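Long-range contact in putative phosphinothricin n-acetyltransferase (Acinetobacter baylyi, PDB 2JLM), which probably transfers the acetyl group of acetyl-CoA to the amino group of L-methionine sulfoximine and L-methionine sulfone: residues Trp79-Glu93 with Leu115-Val128. Numbering follows the deposited sequence.
Sequences WGSFRAFPAYKYTVE and LIKRAVESEVHVMV
Tyr-90 O, just ahead of strand 91-98, takes the first bonds from the segment leading into strand 126-132, a worked example of parallel pairing in which backbone hydrogen bonds define the register and side chains pack on both faces of the sheet. The bridges are Thr-91 with Val-126, Val-92 with Met-127 and Glu-93 with Val-128. Tyr-90 O is gripped twice: His-125 N lies 2.8 Å from it, in the carbonyl plane and on a lone pair, while Val-126 N approaches tilted from that plane. Further along, Val-92 N donates to Val-126 O (3.0 Å) and Val-92 O receives Val-128 N at 2.8 Å, so Val-92 is hydrogen-bonded to the two residues either side of Met-127, its partner across the strands.

Apolar packing divides between the two faces of the sheet. On the helix side, a chi1 of 73° sets CG of Trp-79 astride the backbone N and C and sends the indole out to helix 107-121. CE3 stands 3.8 Å from Leu-115 CD1, CZ3 meets Ala-119 CB, and Leu-115 O and Ser-122 OG lie at the ring edge. Val-92 CG2 and Val-124 CG2 cover parts of one indole face near its rim; Val-92 CG2 also lies 4.0 Å from Met-127 CG, those two side chains running side by side. Ser-122 OG donates to Arg-118 O, tying the last turn to the residue that leaves the helix.

On the other face, Val-128 CG2 sits 4.2 Å from the Phe-82 ring centroid, almost on the ring normal, in a CH-pi contact, and touches Thr-91 CG2 at 3.8 Å. This side faces a second subunit: Thr-91 OG1 hydrogen-bonds Ala-156 O of the second subunit, and Glu-93 forms a salt bridge with Arg-83 of that subunit.

Strand 91-98, helix 107-121 and strand 126-132 thus form a beta-alpha-beta crossover within the mixed sheet of the GNAT acetyltransferase fold, its helix packed against Trp-79 from strand 73-81.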
loop_
_atom_site.group_PDB
_atom_site.type_symbol
_atom_site.label_atom_id
_atom_site.label_comp_id
_atom_site.label_asym_id
_atom_site.label_seq_id
_atom_site.Cartn_x
_atom_site.Cartn_y
_atom_site.Cartn_z
ATOM N N TRP D 79 8.680 -13.738 -5.370
ATOM C CA TRP D 79 8.592 -14.666 -4.244
ATOM C C TRP D 79 7.151 -14.926 -3.837
ATOM O O TRP D 79 6.237 -14.235 -4.268
ATOM C CB TRP D 79 9.441 -14.220 -3.045
ATOM C CG TRP D 79 8.914 -13.048 -2.285
ATOM C CD1 TRP D 79 7.702 -12.953 -1.660
ATOM C CD2 TRP D 79 9.592 -11.809 -2.033
ATOM N NE1 TRP D 79 7.576 -11.731 -1.056
ATOM C CE2 TRP D 79 8.722 -11.009 -1.268
ATOM C CE3 TRP D 79 10.840 -11.297 -2.391
ATOM C CZ2 TRP D 79 9.063 -9.727 -0.854
ATOM C CZ3 TRP D 79 11.175 -10.025 -1.980
ATOM C CH2 TRP D 79 10.289 -9.252 -1.220
ATOM N N GLY D 80 6.964 -15.960 -3.030
ATOM C CA GLY D 80 5.672 -16.313 -2.493
ATOM C C GLY D 80 5.877 -16.943 -1.129
ATOM O O GLY D 80 6.984 -16.942 -0.581
ATOM N N SER D 81 4.813 -17.499 -0.577
ATOM C CA SER D 81 4.917 -18.167 0.707
ATOM C C SER D 81 5.892 -19.339 0.592
ATOM O O SER D 81 5.899 -20.037 -0.418
ATOM C CB SER D 81 3.535 -18.664 1.145
ATOM O OG SER D 81 3.481 -18.823 2.551
ATOM N N PHE D 82 6.731 -19.534 1.607
ATOM C CA PHE D 82 7.537 -20.749 1.694
ATOM C C PHE D 82 6.705 -21.911 2.269
ATOM O O PHE D 82 6.516 -22.925 1.614
ATOM C CB PHE D 82 8.808 -20.530 2.519
ATOM C CG PHE D 82 9.572 -21.806 2.820
ATOM C CD1 PHE D 82 9.900 -22.143 4.131
ATOM C CD2 PHE D 82 9.960 -22.669 1.790
ATOM C CE1 PHE D 82 10.610 -23.325 4.412
ATOM C CE2 PHE D 82 10.663 -23.852 2.060
ATOM C CZ PHE D 82 10.991 -24.178 3.375
ATOM N N ARG D 83 6.200 -21.758 3.486
ATOM C CA ARG D 83 5.287 -22.756 4.039
ATOM C C ARG D 83 4.046 -22.062 4.596
ATOM O O ARG D 83 4.140 -20.977 5.174
ATOM C CB ARG D 83 5.998 -23.633 5.087
ATOM C CG ARG D 83 6.964 -24.645 4.454
ATOM C CD ARG D 83 7.907 -25.319 5.459
ATOM N NE ARG D 83 7.189 -26.020 6.527
ATOM C CZ ARG D 83 6.511 -27.147 6.353
ATOM N NH1 ARG D 83 6.424 -27.692 5.145
ATOM N NH2 ARG D 83 5.896 -27.717 7.379
ATOM N N ALA D 84 2.887 -22.686 4.402
ATOM C CA ALA D 84 1.597 -22.052 4.679
ATOM C C ALA D 84 1.161 -22.139 6.143
ATOM O O ALA D 84 0.166 -22.786 6.465
ATOM C CB ALA D 84 0.528 -22.649 3.780
ATOM N N PHE D 85 1.912 -21.495 7.026
ATOM C CA PHE D 85 1.581 -21.463 8.447
ATOM C C PHE D 85 2.019 -20.129 8.998
ATOM O O PHE D 85 3.017 -19.567 8.537
ATOM C CB PHE D 85 2.285 -22.577 9.212
ATOM C CG PHE D 85 1.857 -23.951 8.813
ATOM C CD1 PHE D 85 2.457 -24.592 7.741
ATOM C CD2 PHE D 85 0.874 -24.616 9.526
ATOM C CE1 PHE D 85 2.066 -25.866 7.374
ATOM C CE2 PHE D 85 0.482 -25.894 9.168
ATOM C CZ PHE D 85 1.079 -26.519 8.090
ATOM N N PRO D 86 1.278 -19.616 9.991
ATOM C CA PRO D 86 1.470 -18.244 10.478
ATOM C C PRO D 86 2.886 -17.911 10.934
ATOM O O PRO D 86 3.330 -16.796 10.669
ATOM C CB PRO D 86 0.482 -18.154 11.654
ATOM C CG PRO D 86 -0.648 -19.071 11.240
ATOM C CD PRO D 86 0.054 -20.234 10.542
ATOM N N ALA D 87 3.581 -18.822 11.610
ATOM C CA ALA D 87 4.895 -18.467 12.164
ATOM C C ALA D 87 6.005 -18.423 11.111
ATOM O O ALA D 87 7.146 -18.110 11.434
ATOM C CB ALA D 87 5.277 -19.394 13.322
ATOM N N TYR D 88 5.672 -18.737 9.857
ATOM C CA TYR D 88 6.615 -18.578 8.739
ATOM C C TYR D 88 6.502 -17.201 8.093
ATOM O O TYR D 88 6.990 -16.996 6.983
ATOM C CB TYR D 88 6.358 -19.627 7.645
ATOM C CG TYR D 88 6.804 -21.018 8.006
ATOM C CD1 TYR D 88 5.893 -21.966 8.464
ATOM C CD2 TYR D 88 8.142 -21.386 7.891
ATOM C CE1 TYR D 88 6.312 -23.247 8.798
ATOM C CE2 TYR D 88 8.563 -22.656 8.227
ATOM C CZ TYR D 88 7.652 -23.579 8.676
ATOM O OH TYR D 88 8.093 -24.838 9.000
ATOM N N LYS D 89 5.852 -16.263 8.775
ATOM C CA LYS D 89 5.598 -14.930 8.203
ATOM C C LYS D 89 6.827 -14.198 7.650
ATOM O O LYS D 89 6.710 -13.384 6.731
ATOM C CB LYS D 89 4.897 -14.035 9.229
ATOM C CG LYS D 89 5.681 -13.859 10.515
ATOM C CD LYS D 89 4.803 -13.307 11.617
ATOM C CE LYS D 89 4.611 -11.814 11.486
ATOM N NZ LYS D 89 3.882 -11.272 12.669
ATOM N N TYR D 90 8.003 -14.476 8.202
ATOM C CA TYR D 90 9.197 -13.740 7.798
ATOM C C TYR D 90 10.042 -14.503 6.783
ATOM O O TYR D 90 11.167 -14.108 6.476
ATOM C CB TYR D 90 10.039 -13.362 9.011
ATOM C CG TYR D 90 9.332 -12.449 9.984
ATOM C CD1 TYR D 90 8.979 -11.153 9.624
ATOM C CD2 TYR D 90 9.015 -12.888 11.266
ATOM C CE1 TYR D 90 8.321 -10.315 10.523
ATOM C CE2 TYR D 90 8.374 -12.066 12.167
ATOM C CZ TYR D 90 8.027 -10.783 11.792
ATOM O OH TYR D 90 7.391 -9.977 12.701
ATOM N N THR D 91 9.483 -15.580 6.242
ATOM C CA THR D 91 10.207 -16.401 5.280
ATOM C C THR D 91 9.459 -16.400 3.967
ATOM O O THR D 91 8.249 -16.632 3.927
ATOM C CB THR D 91 10.346 -17.853 5.796
ATOM O OG1 THR D 91 11.013 -17.838 7.059
ATOM C CG2 THR D 91 11.141 -18.722 4.829
ATOM N N VAL D 92 10.173 -16.117 2.886
ATOM C CA VAL D 92 9.564 -16.214 1.569
ATOM C C VAL D 92 10.378 -17.192 0.745
ATOM O O VAL D 92 11.540 -17.461 1.052
ATOM C CB VAL D 92 9.510 -14.845 0.867
ATOM C CG1 VAL D 92 8.763 -13.842 1.738
ATOM C CG2 VAL D 92 10.913 -14.330 0.582
ATOM N N GLU D 93 9.755 -17.749 -0.281
ATOM C CA GLU D 93 10.467 -18.568 -1.235
ATOM C C GLU D 93 10.432 -17.832 -2.572
ATOM O O GLU D 93 9.375 -17.424 -3.027
ATOM C CB GLU D 93 9.823 -19.943 -1.360
ATOM C CG GLU D 93 10.381 -20.742 -2.521
ATOM C CD GLU D 93 9.856 -22.169 -2.553
ATOM O OE1 GLU D 93 9.174 -22.573 -1.585
ATOM O OE2 GLU D 93 10.132 -22.884 -3.545
ATOM N N LEU D 115 15.755 -8.372 -6.324
ATOM C CA LEU D 115 14.796 -9.048 -5.439
ATOM C C LEU D 115 15.250 -9.041 -3.985
ATOM O O LEU D 115 14.443 -8.868 -3.078
ATOM C CB LEU D 115 14.576 -10.493 -5.876
ATOM C CG LEU D 115 13.315 -11.125 -5.295
ATOM C CD1 LEU D 115 12.097 -10.382 -5.830
ATOM C CD2 LEU D 115 13.250 -12.597 -5.637
ATOM N N ILE D 116 16.543 -9.231 -3.763
ATOM C CA ILE D 116 17.074 -9.251 -2.405
ATOM C C ILE D 116 16.964 -7.872 -1.757
ATOM O O ILE D 116 16.620 -7.749 -0.569
ATOM C CB ILE D 116 18.520 -9.746 -2.400
ATOM C CG1 ILE D 116 18.560 -11.215 -2.831
ATOM C CG2 ILE D 116 19.168 -9.567 -1.026
ATOM C CD1 ILE D 116 19.976 -11.765 -2.994
ATOM N N LYS D 117 17.248 -6.838 -2.545
ATOM C CA LYS D 117 17.054 -5.464 -2.091
ATOM C C LYS D 117 15.603 -5.271 -1.673
ATOM O O LYS D 117 15.329 -4.701 -0.624
ATOM C CB LYS D 117 17.442 -4.464 -3.187
ATOM C CG LYS D 117 18.947 -4.174 -3.253
ATOM C CD LYS D 117 19.301 -3.234 -4.409
ATOM N N ARG D 118 14.676 -5.783 -2.482
ATOM C CA ARG D 118 13.257 -5.687 -2.169
ATOM C C ARG D 118 12.892 -6.430 -0.873
ATOM O O ARG D 118 12.040 -5.970 -0.111
ATOM C CB ARG D 118 12.411 -6.214 -3.334
ATOM C CG ARG D 118 10.939 -5.805 -3.270
ATOM C CD ARG D 118 10.772 -4.299 -3.484
ATOM N NE ARG D 118 11.308 -3.907 -4.785
ATOM C CZ ARG D 118 10.605 -3.921 -5.913
ATOM N NH1 ARG D 118 11.171 -3.565 -7.060
ATOM N NH2 ARG D 118 9.328 -4.281 -5.899
ATOM N N ALA D 119 13.532 -7.577 -0.637
ATOM C CA ALA D 119 13.287 -8.371 0.569
ATOM C C ALA D 119 13.662 -7.577 1.813
ATOM O O ALA D 119 12.917 -7.554 2.795
ATOM C CB ALA D 119 14.075 -9.709 0.532
ATOM N N VAL D 120 14.826 -6.937 1.767
ATOM C CA VAL D 120 15.300 -6.123 2.879
ATOM C C VAL D 120 14.294 -5.025 3.215
ATOM O O VAL D 120 14.041 -4.739 4.389
ATOM C CB VAL D 120 16.659 -5.499 2.563
ATOM C CG1 VAL D 120 17.105 -4.575 3.688
ATOM C CG2 VAL D 120 17.678 -6.593 2.333
ATOM N N GLU D 121 13.702 -4.428 2.185
ATOM C CA GLU D 121 12.679 -3.403 2.389
ATOM C C GLU D 121 11.387 -4.000 2.912
ATOM O O GLU D 121 10.610 -3.320 3.573
ATOM C CB GLU D 121 12.392 -2.645 1.091
ATOM C CG GLU D 121 13.583 -1.867 0.551
ATOM C CD GLU D 121 13.404 -1.457 -0.905
ATOM O OE1 GLU D 121 12.243 -1.288 -1.345
ATOM O OE2 GLU D 121 14.429 -1.305 -1.607
ATOM N N SER D 122 11.150 -5.270 2.613
ATOM C CA SER D 122 9.877 -5.894 2.965
ATOM C C SER D 122 9.936 -6.626 4.308
ATOM O O SER D 122 9.019 -7.376 4.665
ATOM C CB SER D 122 9.412 -6.816 1.839
ATOM O OG SER D 122 9.406 -6.120 0.600
ATOM N N GLU D 123 11.025 -6.388 5.036
ATOM C CA GLU D 123 11.241 -6.941 6.373
ATOM C C GLU D 123 11.259 -8.466 6.371
ATOM O O GLU D 123 10.879 -9.100 7.355
ATOM C CB GLU D 123 10.192 -6.417 7.353
ATOM C CG GLU D 123 10.228 -4.912 7.548
ATOM C CD GLU D 123 11.517 -4.436 8.193
ATOM O OE1 GLU D 123 12.370 -3.878 7.470
ATOM O OE2 GLU D 123 11.681 -4.624 9.420
ATOM N N VAL D 124 11.693 -9.036 5.251
ATOM C CA VAL D 124 11.919 -10.467 5.135
ATOM C C VAL D 124 13.095 -10.851 6.008
ATOM O O VAL D 124 14.078 -10.125 6.072
ATOM C CB VAL D 124 12.236 -10.875 3.677
ATOM C CG1 VAL D 124 12.733 -12.324 3.620
ATOM C CG2 VAL D 124 10.998 -10.700 2.791
ATOM N N HIS D 125 12.995 -11.986 6.690
ATOM C CA HIS D 125 14.124 -12.483 7.465
ATOM C C HIS D 125 14.904 -13.537 6.699
ATOM O O HIS D 125 16.131 -13.554 6.740
ATOM C CB HIS D 125 13.658 -13.062 8.798
ATOM C CG HIS D 125 14.781 -13.455 9.709
ATOM N ND1 HIS D 125 15.778 -12.580 10.081
ATOM C CD2 HIS D 125 15.055 -14.625 10.342
ATOM C CE1 HIS D 125 16.625 -13.197 10.892
ATOM N NE2 HIS D 125 16.208 -14.436 11.065
ATOM N N VAL D 126 14.188 -14.429 6.018
ATOM C CA VAL D 126 14.822 -15.513 5.281
ATOM C C VAL D 126 14.226 -15.665 3.878
ATOM O O VAL D 126 13.012 -15.711 3.710
ATOM C CB VAL D 126 14.667 -16.870 6.015
ATOM C CG1 VAL D 126 15.120 -17.993 5.123
ATOM C CG2 VAL D 126 15.456 -16.886 7.327
ATOM N N MET D 127 15.087 -15.748 2.872
ATOM C CA MET D 127 14.653 -16.131 1.535
ATOM C C MET D 127 15.100 -17.554 1.269
ATOM O O MET D 127 16.274 -17.875 1.435
ATOM C CB MET D 127 15.285 -15.213 0.490
ATOM C CG MET D 127 14.916 -13.746 0.652
ATOM S SD MET D 127 15.774 -12.740 -0.571
ATOM C CE MET D 127 15.164 -13.430 -2.095
ATOM N N VAL D 128 14.176 -18.414 0.864
ATOM C CA VAL D 128 14.534 -19.794 0.536
ATOM C C VAL D 128 14.413 -20.043 -0.944
ATOM O O VAL D 128 13.372 -19.771 -1.547
ATOM C CB VAL D 128 13.602 -20.791 1.213
ATOM C CG1 VAL D 128 13.927 -22.224 0.751
ATOM C CG2 VAL D 128 13.694 -20.653 2.726
#